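Local coordinates for protein aldehyde dehydrogenase (Staphylococcus aureus, PDB 6K10) that oxidises the carotenoid aldehyde 4,4'-diaponeurosporen-4-al to its acid with NAD+ as oxidant, a step in the biosynthesis of the pigment staphyloxanthin, at residues 127-130 and 131-134; 272-275 and 276-280; 317-320 and 321-324; 439-442 and 443-446. The protein carries 1 engineered substitution. All blocks are in the same frame, centred on the assembly; numbering follows the deposited sequence.

Overall arrangement
Four short-range contacts illustrate how local geometry serves a two-subunit enzyme. Interaction 1 is buried in helix 126-138, and it alone comes near the predicted active site: the Leu127 side chain is about 7 Å from those of Glu217 and Ser251, the latter engineered here. Interactions 2 and 3, a helix end and a hairpin loop, lie about 19 Å apart between centres, with nearest atoms about 7 Å apart, and their centres are about 34 and 32 Å from that of interaction 1. Interaction 4 is on the opposite side of the chain's centre from interactions 2 and 3, about 73 Å from interaction 2 between centres. Interactions 2 and 4 both touch the second subunit, and interaction 4 also holds a bound ethanediol.

Interaction 1: residues 127-130 and 131-134; sequences LVFE and PLIG
Ile133 folds back over the turn before it, and its side chain can be followed atom by atom against Phe129 and Glu130. CB lies 3.6 Å from Phe129 O. The first torsion sets CG1 beside the backbone N (chi1 -65°), which presses CG1 to 3.0 Å from Phe129 O, the same oxygen that receives the Ile133 N hydrogen bond. CD1 stays near that oxygen and ends 3.7 Å from Glu130 OE2. The Glu130 carboxylate is itself held at both oxygens, OE1 by Ser427 and OE2 by Ser77, which fixes its orientation inside a buried setting. Alongside, Leu132 and Phe129 point the same way, with Leu132 CD2 at 3.8 Å from Phe129 CD1. Pro131 has no N-H to offer the preceding turn; instead its CG rests 3.4 Å from Leu127 O, and the helix kinks there. Regular bonding resumes with Leu132 N to Val128 O at 3.2 Å, while Gly134 N to Glu130 O is weak. Ile133 packs on helix 63-89 and Leu132 on strand 141-145. The helix is the crossover of a beta-alpha-beta unit, strand 104-118, helix 126-138, strand 141-145, as in the Rossmann-like domain of aldehyde dehydrogenases.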
loop_
_atom_site.group_PDB
_atom_site.type_symbol
_atom_site.label_atom_id
_atom_site.label_comp_id
_atom_site.label_asym_id
_atom_site.label_seq_id
_atom_site.Cartn_x
_atom_site.Cartn_y
_atom_site.Cartn_z
ATOM N N LEU A 127 -11.797 1.323 -16.689
ATOM C CA LEU A 127 -10.474 1.329 -16.081
ATOM C C LEU A 127 -9.802 2.694 -16.128
ATOM O O LEU A 127 -8.738 2.859 -15.526
ATOM C CB LEU A 127 -9.595 0.265 -16.737
ATOM C CG LEU A 127 -10.146 -1.152 -16.535
ATOM C CD1 LEU A 127 -9.451 -2.157 -17.441
ATOM C CD2 LEU A 127 -10.019 -1.565 -15.076
ATOM N N VAL A 128 -10.384 3.662 -16.826
ATOM C CA VAL A 128 -10.000 5.058 -16.647
ATOM C C VAL A 128 -10.754 5.694 -15.485
ATOM O O VAL A 128 -10.153 6.337 -14.617
ATOM C CB VAL A 128 -10.220 5.851 -17.957
ATOM C CG1 VAL A 128 -10.266 7.351 -17.670
ATOM C CG2 VAL A 128 -9.125 5.560 -18.969
ATOM N N PHE A 129 -12.072 5.492 -15.426
ATOM C CA PHE A 129 -12.889 6.358 -14.583
ATOM C C PHE A 129 -13.092 5.843 -13.164
ATOM O O PHE A 129 -13.260 6.659 -12.249
ATOM C CB PHE A 129 -14.232 6.626 -15.269
ATOM C CG PHE A 129 -14.124 7.592 -16.424
ATOM C CD1 PHE A 129 -14.148 8.951 -16.185
ATOM C CD2 PHE A 129 -13.972 7.152 -17.726
ATOM C CE1 PHE A 129 -14.032 9.858 -17.216
ATOM C CE2 PHE A 129 -13.855 8.058 -18.765
ATOM C CZ PHE A 129 -13.888 9.414 -18.510
ATOM N N GLU A 130 -13.060 4.523 -12.932
ATOM C CA GLU A 130 -13.106 4.066 -11.546
ATOM C C GLU A 130 -11.873 4.514 -10.755
ATOM O O GLU A 130 -12.039 5.019 -9.634
ATOM C CB GLU A 130 -13.322 2.550 -11.480
ATOM C CG GLU A 130 -13.325 2.018 -10.054
ATOM C CD GLU A 130 -14.287 2.777 -9.144
ATOM O OE1 GLU A 130 -13.926 3.038 -7.974
ATOM O OE2 GLU A 130 -15.404 3.115 -9.590
ATOM N N PRO A 131 -10.640 4.384 -11.269
ATOM C CA PRO A 131 -9.529 5.051 -10.562
ATOM C C PRO A 131 -9.712 6.553 -10.451
ATOM O O PRO A 131 -9.431 7.128 -9.389
ATOM C CB PRO A 131 -8.294 4.689 -11.402
ATOM C CG PRO A 131 -8.692 3.543 -12.223
ATOM C CD PRO A 131 -10.164 3.645 -12.451
ATOM N N LEU A 132 -10.192 7.203 -11.515
ATOM C CA LEU A 132 -10.330 8.657 -11.500
ATOM C C LEU A 132 -11.267 9.121 -10.392
ATOM O O LEU A 132 -10.996 10.125 -9.719
ATOM C CB LEU A 132 -10.836 9.151 -12.854
ATOM C CG LEU A 132 -10.919 10.674 -12.983
ATOM C CD1 LEU A 132 -9.525 11.288 -12.953
ATOM C CD2 LEU A 132 -11.673 11.090 -14.237
ATOM N N ILE A 133 -12.383 8.412 -10.199
ATOM C CA ILE A 133 -13.306 8.749 -9.118
ATOM C C ILE A 133 -12.564 8.794 -7.791
ATOM O O ILE A 133 -12.707 9.739 -7.007
ATOM C CB ILE A 133 -14.471 7.746 -9.070
ATOM C CG1 ILE A 133 -15.321 7.840 -10.336
ATOM C CG2 ILE A 133 -15.329 8.002 -7.849
ATOM C CD1 ILE A 133 -16.194 6.624 -10.557
ATOM N N GLY A 134 -11.751 7.770 -7.525
ATOM C CA GLY A 134 -10.967 7.764 -6.301
ATOM C C GLY A 134 -10.003 8.932 -6.229
ATOM O O GLY A 134 -9.885 9.594 -5.196
#

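Interaction 2: residues 272-275 and 276-280; sequences SKTL and REFYG
Thr274 turns its methyl CG2 away from its own backbone N while Phe278, one turn on, sets CG beside its N (chi1 -80°), and the two side chains run next to each other in the same direction. The methyl thereby arrives over a face of the Phe278 ring, CG2 standing 3.7 Å from the ring centroid and 19° off the normal, a CH-pi contact. The hydroxyl branch points elsewhere: OG1 is bonded to Ser236 and Lys233 of helix 232-244 and to the Ala270 carbonyl, so one small side chain serves both a ring and a polar cluster. Lys233 also makes a salt bridge with Glu277 OE1. The Glu277 chain passes close to the Lys273 carbonyl, its CG 3.3 Å from Lys273 O; the ammonium of Lys273 stops short, with NZ 5.3 Å from Glu277 OE2.

Such i to i+4 pairing is what an alpha-helix provides, and here it belongs to the final turns of helix 264-279, where Phe278 N donates to Thr274 O at 2.7 Å. A second pair follows: Leu275 CD2 comes to the edge of the Tyr279 ring, in its plane, 3.9 Å from CE2. Beyond them Gly280 takes a positive phi and leaves the helix. Arg276, bent at chi2, reaches forward to this exit with its guanidinium, and NH2 donates to Gly280 O at 3.0 Å, in the guanidinium plane and on a carbonyl lone pair. Phe278 packs on Pro451 of the second subunit, while Leu275 lies against Phe314 and Phe244.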
loop_
_atom_site.group_PDB
_atom_site.type_symbol
_atom_site.label_atom_id
_atom_site.label_comp_id
_atom_site.label_asym_id
_atom_site.label_seq_id
_atom_site.Cartn_x
_atom_site.Cartn_y
_atom_site.Cartn_z
ATOM N N SER A 272 -20.957 -26.695 -23.541
ATOM C CA SER A 272 -21.415 -26.581 -24.922
ATOM C C SER A 272 -22.896 -26.230 -24.978
ATOM O O SER A 272 -23.317 -25.378 -25.768
ATOM C CB SER A 272 -21.143 -27.885 -25.672
ATOM O OG SER A 272 -19.779 -28.258 -25.578
ATOM N N LYS A 273 -23.704 -26.885 -24.142
ATOM C CA LYS A 273 -25.131 -26.589 -24.099
ATOM C C LYS A 273 -25.386 -25.148 -23.676
ATOM O O LYS A 273 -26.241 -24.465 -24.253
ATOM C CB LYS A 273 -25.831 -27.554 -23.143
ATOM C CG LYS A 273 -27.282 -27.215 -22.878
ATOM C CD LYS A 273 -27.881 -28.166 -21.862
ATOM C CE LYS A 273 -28.885 -29.103 -22.499
ATOM N NZ LYS A 273 -29.602 -29.910 -21.472
ATOM N N THR A 274 -24.659 -24.674 -22.665
ATOM C CA THR A 274 -24.840 -23.309 -22.178
ATOM C C THR A 274 -24.487 -22.291 -23.257
ATOM O O THR A 274 -25.191 -21.290 -23.441
ATOM C CB THR A 274 -23.982 -23.089 -20.932
ATOM O OG1 THR A 274 -24.522 -23.839 -19.838
ATOM C CG2 THR A 274 -23.931 -21.614 -20.561
ATOM N N LEU A 275 -23.393 -22.535 -23.982
ATOM C CA LEU A 275 -22.991 -21.622 -25.046
ATOM C C LEU A 275 -24.061 -21.522 -26.126
ATOM O O LEU A 275 -24.313 -20.438 -26.663
ATOM C CB LEU A 275 -21.657 -22.072 -25.637
ATOM C CG LEU A 275 -20.465 -21.884 -24.698
ATOM C CD1 LEU A 275 -19.227 -22.600 -25.217
ATOM C CD2 LEU A 275 -20.193 -20.401 -24.502
ATOM N N ARG A 276 -24.713 -22.643 -26.451
ATOM C CA ARG A 276 -25.820 -22.599 -27.401
ATOM C C ARG A 276 -27.010 -21.836 -26.826
ATOM O O ARG A 276 -27.686 -21.093 -27.548
ATOM C CB ARG A 276 -26.228 -24.017 -27.800
ATOM C CG ARG A 276 -25.171 -24.758 -28.605
ATOM C CD ARG A 276 -24.697 -23.930 -29.787
ATOM N NE ARG A 276 -23.605 -24.582 -30.506
ATOM C CZ ARG A 276 -22.844 -23.978 -31.411
ATOM N NH1 ARG A 276 -21.872 -24.648 -32.016
ATOM N NH2 ARG A 276 -23.048 -22.703 -31.709
ATOM N N GLU A 277 -27.281 -22.008 -25.529
ATOM C CA GLU A 277 -28.339 -21.237 -24.884
ATOM C C GLU A 277 -28.017 -19.749 -24.891
ATOM O O GLU A 277 -28.902 -18.913 -25.116
ATOM C CB GLU A 277 -28.542 -21.727 -23.450
ATOM C CG GLU A 277 -29.162 -23.106 -23.339
ATOM C CD GLU A 277 -29.062 -23.676 -21.937
ATOM O OE1 GLU A 277 -28.270 -23.142 -21.131
ATOM O OE2 GLU A 277 -29.777 -24.655 -21.641
ATOM N N PHE A 278 -26.752 -19.403 -24.641
ATOM C CA PHE A 278 -26.336 -18.003 -24.609
ATOM C C PHE A 278 -26.425 -17.370 -25.990
ATOM O O PHE A 278 -27.026 -16.303 -26.162
ATOM C CB PHE A 278 -24.896 -17.888 -24.105
ATOM C CG PHE A 278 -24.748 -17.965 -22.614
ATOM C CD1 PHE A 278 -25.764 -18.451 -21.812
ATOM C CD2 PHE A 278 -23.563 -17.559 -22.017
ATOM C CE1 PHE A 278 -25.605 -18.521 -20.439
ATOM C CE2 PHE A 278 -23.398 -17.629 -20.648
ATOM C CZ PHE A 278 -24.419 -18.110 -19.858
ATOM N N TYR A 279 -25.815 -18.012 -26.983
ATOM C CA TYR A 279 -25.464 -17.354 -28.229
ATOM C C TYR A 279 -26.059 -17.989 -29.477
ATOM O O TYR A 279 -25.893 -17.426 -30.564
ATOM C CB TYR A 279 -23.935 -17.307 -28.381
ATOM C CG TYR A 279 -23.199 -16.689 -27.208
ATOM C CD1 TYR A 279 -23.430 -15.373 -26.831
ATOM C CD2 TYR A 279 -22.255 -17.419 -26.492
ATOM C CE1 TYR A 279 -22.750 -14.801 -25.769
ATOM C CE2 TYR A 279 -21.570 -16.857 -25.428
ATOM C CZ TYR A 279 -21.822 -15.548 -25.070
ATOM O OH TYR A 279 -21.146 -14.982 -24.013
ATOM N N GLY A 280 -26.732 -19.132 -29.368
ATOM C CA GLY A 280 -27.342 -19.748 -30.530
ATOM C C GLY A 280 -26.382 -20.634 -31.303
ATOM O O GLY A 280 -25.245 -20.890 -30.895
#

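Interaction 3: residues 317-320 and 321-324; sequences HSDE and DERY
Asp319 O is gripped from opposite faces of its carbonyl plane by two N-H groups, where a beta turn runs into a G1 beta bulge in which Arg323 and Tyr324 both face Asp319. Arg323 is the odd residue: it has left-handed helical angles (phi 50°, psi 44°), a position often held by glycine in such bulges. Tyr324 N comes to Asp319 O at 2.9 Å, and Asp319 N returns a bond of 2.9 Å to Tyr324 O, which makes this an antiparallel hydrogen-bonded pair. Glu322 N is the second donor, at 3.3 Å from Asp319 O and well above the carbonyl plane, closing a beta turn. Inside the loop, Arg323 N reaches Glu320 O at 3.0 Å.

The Asp319 side chain adds a further bond. With CG opposite the backbone N (chi1 -172°), its OD1 accepts from Asp321 N at 3.2 Å, an Asx turn in which the N-H meets OD1 from above the carboxylate plane. Acidic groups gather here, Asp319 OD1 being 4.1 Å from Asp321 OD2, and this crowding might raise their affinity for protons. Gln284 NE2 probably eases part of it by binding both Asp319 OD2 and Glu322 OE2, and Arg291 forms a salt bridge with Glu322 OE1. The hairpin joins strands 318-319 and 324-330; Ser318 and Glu320 lean on helix 295-307, and Tyr324 is buried against Ile283 and Tyr289.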
loop_
_atom_site.group_PDB
_atom_site.type_symbol
_atom_site.label_atom_id
_atom_site.label_comp_id
_atom_site.label_asym_id
_atom_site.label_seq_id
_atom_site.Cartn_x
_atom_site.Cartn_y
_atom_site.Cartn_z
ATOM N N HIS A 317 -14.062 -21.568 -34.740
ATOM C CA HIS A 317 -14.200 -20.770 -35.947
ATOM C C HIS A 317 -13.715 -19.345 -35.707
ATOM O O HIS A 317 -13.674 -18.852 -34.576
ATOM C CB HIS A 317 -15.651 -20.758 -36.429
ATOM C CG HIS A 317 -16.113 -22.072 -36.977
ATOM N ND1 HIS A 317 -16.759 -23.014 -36.207
ATOM C CD2 HIS A 317 -16.011 -22.605 -38.219
ATOM C CE1 HIS A 317 -17.040 -24.069 -36.951
ATOM N NE2 HIS A 317 -16.597 -23.846 -38.176
ATOM N N SER A 318 -13.337 -18.683 -36.796
ATOM C CA SER A 318 -12.829 -17.323 -36.723
ATOM C C SER A 318 -13.171 -16.595 -38.013
ATOM O O SER A 318 -13.435 -17.211 -39.048
ATOM C CB SER A 318 -11.317 -17.299 -36.478
ATOM O OG SER A 318 -10.633 -18.045 -37.470
ATOM N N ASP A 319 -13.175 -15.266 -37.931
ATOM C CA ASP A 319 -13.369 -14.425 -39.108
ATOM C C ASP A 319 -12.520 -13.177 -38.917
ATOM O O ASP A 319 -12.823 -12.340 -38.061
ATOM C CB ASP A 319 -14.840 -14.072 -39.311
ATOM C CG ASP A 319 -15.097 -13.370 -40.636
ATOM O OD1 ASP A 319 -14.120 -13.053 -41.348
ATOM O OD2 ASP A 319 -16.276 -13.141 -40.972
ATOM N N GLU A 320 -11.461 -13.063 -39.719
ATOM C CA GLU A 320 -10.530 -11.947 -39.593
ATOM C C GLU A 320 -11.210 -10.613 -39.882
ATOM O O GLU A 320 -10.902 -9.601 -39.243
ATOM C CB GLU A 320 -9.350 -12.170 -40.538
ATOM C CG GLU A 320 -8.166 -11.252 -40.336
ATOM C CD GLU A 320 -6.990 -11.666 -41.201
ATOM O OE1 GLU A 320 -5.846 -11.663 -40.703
ATOM O OE2 GLU A 320 -7.217 -12.009 -42.381
ATOM N N ASP A 321 -12.145 -10.595 -40.837
ATOM C CA ASP A 321 -12.776 -9.346 -41.252
ATOM C C ASP A 321 -13.615 -8.713 -40.149
ATOM O O ASP A 321 -13.856 -7.502 -40.191
ATOM C CB ASP A 321 -13.642 -9.588 -42.488
ATOM C CG ASP A 321 -12.830 -10.039 -43.686
ATOM O OD1 ASP A 321 -11.616 -9.748 -43.728
ATOM O OD2 ASP A 321 -13.406 -10.687 -44.584
ATOM N N GLU A 322 -14.071 -9.498 -39.178
ATOM C CA GLU A 322 -14.794 -8.982 -38.026
ATOM C C GLU A 322 -13.963 -9.021 -36.753
ATOM O O GLU A 322 -14.463 -8.636 -35.690
ATOM C CB GLU A 322 -16.088 -9.780 -37.816
ATOM C CG GLU A 322 -17.299 -9.229 -38.544
ATOM C CD GLU A 322 -18.556 -10.026 -38.250
ATOM O OE1 GLU A 322 -18.855 -10.254 -37.058
ATOM O OE2 GLU A 322 -19.244 -10.429 -39.212
ATOM N N ARG A 323 -12.705 -9.463 -36.838
ATOM C CA ARG A 323 -11.897 -9.778 -35.661
ATOM C C ARG A 323 -12.675 -10.690 -34.716
ATOM O O ARG A 323 -12.695 -10.501 -33.499
ATOM C CB ARG A 323 -11.415 -8.506 -34.961
ATOM C CG ARG A 323 -10.649 -7.575 -35.894
ATOM C CD ARG A 323 -9.863 -6.516 -35.143
ATOM N NE ARG A 323 -10.673 -5.785 -34.173
ATOM C CZ ARG A 323 -11.268 -4.623 -34.425
ATOM N NH1 ARG A 323 -11.983 -4.026 -33.483
ATOM N NH2 ARG A 323 -11.149 -4.060 -35.619
ATOM N N TYR A 324 -13.321 -11.693 -35.301
ATOM C CA TYR A 324 -14.225 -12.587 -34.595
ATOM C C TYR A 324 -13.528 -13.898 -34.271
ATOM O O TYR A 324 -12.847 -14.475 -35.125
ATOM C CB TYR A 324 -15.472 -12.863 -35.436
ATOM C CG TYR A 324 -16.290 -14.037 -34.952
ATOM C CD1 TYR A 324 -17.071 -13.941 -33.808
ATOM C CD2 TYR A 324 -16.280 -15.244 -35.640
ATOM C CE1 TYR A 324 -17.821 -15.014 -33.363
ATOM C CE2 TYR A 324 -17.027 -16.322 -35.204
ATOM C CZ TYR A 324 -17.796 -16.200 -34.064
ATOM O OH TYR A 324 -18.545 -17.268 -33.619
#

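Interaction 4: residues 439-442 and 443-446; sequences FKST and RLES. With EDO (1,2-ethanediol), chain B.
The Arg443 guanidinium turns an edge to O2 of a bound ethanediol, next to Ser441 OG; O2 is close to the guanidinium plane, though NE remains 4.0 Å from O2 and the approach is a loose one. The Phe439 ring also meets the diol at an edge: carbon C2 is in the ring plane, 3.5 Å from CZ, while hydroxyl O1 comes obliquely to 3.3 Å from Phe439 CZ.

Ser441 holds the local contact together. Its OG, carried opposite the backbone N (chi1 169°), reaches the N-H two residues on and accepts from Arg443 N at 3.1 Å with an N-H...O angle of 143°. A serine oxygen bonded in this way is an ST turn, found in the loop that follows strand 432-439. The same OG pairs with diol O2 at 3.2 Å, so one hydroxyl serves both backbone and solute. Thr442 OG1, placed between its own N and carbonyl carbon, is bonded to Glu378 of the second subunit while also lying 3.5 Å from diol C1, and Ser441 O receives Arg238 of that subunit. Phe439 continues the sheet into the partner chain through a parallel ladder.

Ethanediol probably came from the crystallisation liquor, so its presence marks a polar niche beside an aromatic edge and beside residues that reach the second subunit, able to accommodate a small diol, and is no evidence for a natural ligand.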
loop_
_atom_site.group_PDB
_atom_site.type_symbol
_atom_site.label_atom_id
_atom_site.label_comp_id
_atom_site.label_asym_id
_atom_site.label_seq_id
_atom_site.Cartn_x
_atom_site.Cartn_y
_atom_site.Cartn_z
ATOM N N PHE A 439 -2.814 16.030 19.441
ATOM C CA PHE A 439 -2.842 17.321 20.107
ATOM C C PHE A 439 -2.704 17.078 21.600
ATOM O O PHE A 439 -3.348 16.179 22.150
ATOM C CB PHE A 439 -4.143 18.087 19.806
ATOM C CG PHE A 439 -4.340 19.311 20.660
ATOM C CD1 PHE A 439 -3.829 20.537 20.265
ATOM C CD2 PHE A 439 -5.044 19.238 21.853
ATOM C CE1 PHE A 439 -4.008 21.665 21.046
ATOM C CE2 PHE A 439 -5.224 20.361 22.640
ATOM C CZ PHE A 439 -4.707 21.575 22.235
ATOM N N LYS A 440 -1.854 17.864 22.255
ATOM C CA LYS A 440 -1.749 17.815 23.708
ATOM C C LYS A 440 -1.752 19.236 24.243
ATOM O O LYS A 440 -0.900 20.046 23.866
ATOM C CB LYS A 440 -0.497 17.061 24.169
ATOM C CG LYS A 440 -0.486 16.812 25.672
ATOM C CD LYS A 440 0.386 15.629 26.059
ATOM C CE LYS A 440 1.854 16.002 26.115
ATOM N NZ LYS A 440 2.689 14.847 26.551
ATOM N N SER A 441 -2.713 19.530 25.116
ATOM C CA SER A 441 -2.860 20.873 25.656
ATOM C C SER A 441 -1.597 21.312 26.387
ATOM O O SER A 441 -0.992 20.540 27.135
ATOM C CB SER A 441 -4.060 20.928 26.605
ATOM O OG SER A 441 -4.077 22.143 27.334
ATOM N N THR A 442 -1.196 22.564 26.157
ATOM C CA THR A 442 -0.082 23.158 26.881
ATOM C C THR A 442 -0.485 23.695 28.247
ATOM O O THR A 442 0.394 24.076 29.026
ATOM C CB THR A 442 0.550 24.291 26.069
ATOM O OG1 THR A 442 -0.408 25.340 25.881
ATOM C CG2 THR A 442 1.025 23.781 24.719
ATOM N N ARG A 443 -1.782 23.749 28.549
ATOM C CA ARG A 443 -2.214 24.112 29.892
ATOM C C ARG A 443 -1.977 22.991 30.893
ATOM O O ARG A 443 -1.943 23.251 32.100
ATOM C CB ARG A 443 -3.697 24.491 29.892
ATOM C CG ARG A 443 -4.099 25.505 28.831
ATOM C CD ARG A 443 -5.534 25.963 29.049
ATOM N NE ARG A 443 -6.060 26.716 27.915
ATOM C CZ ARG A 443 -6.603 27.925 28.010
ATOM N NH1 ARG A 443 -6.690 28.525 29.190
ATOM N NH2 ARG A 443 -7.059 28.537 26.926
ATOM N N LEU A 444 -1.816 21.758 30.421
ATOM C CA LEU A 444 -1.605 20.601 31.280
ATOM C C LEU A 444 -0.130 20.230 31.224
ATOM O O LEU A 444 0.346 19.691 30.220
ATOM C CB LEU A 444 -2.492 19.436 30.847
ATOM C CG LEU A 444 -3.987 19.710 31.014
ATOM C CD1 LEU A 444 -4.823 18.590 30.422
ATOM C CD2 LEU A 444 -4.320 19.911 32.483
ATOM N N GLU A 445 0.589 20.524 32.301
ATOM C CA GLU A 445 2.024 20.306 32.378
ATOM C C GLU A 445 2.324 19.154 33.325
ATOM O O GLU A 445 1.579 18.899 34.277
ATOM C CB GLU A 445 2.748 21.565 32.860
ATOM C CG GLU A 445 2.381 22.829 32.106
ATOM C CD GLU A 445 3.256 24.006 32.494
ATOM O OE1 GLU A 445 4.178 23.814 33.313
ATOM O OE2 GLU A 445 3.013 25.123 31.992
ATOM N N SER A 446 3.428 18.464 33.054
ATOM C CA SER A 446 3.905 17.400 33.924
ATOM C C SER A 446 5.353 17.097 33.575
ATOM O O SER A 446 5.714 17.037 32.398
ATOM C CB SER A 446 3.055 16.132 33.792
ATOM O OG SER A 446 3.562 15.100 34.623
HETATM C C1 EDO B . -3.493 24.168 24.689
HETATM O O1 EDO B . -2.722 23.803 23.540
HETATM C C2 EDO B . -4.934 24.444 24.284
HETATM O O2 EDO B . -5.803 23.794 25.216
#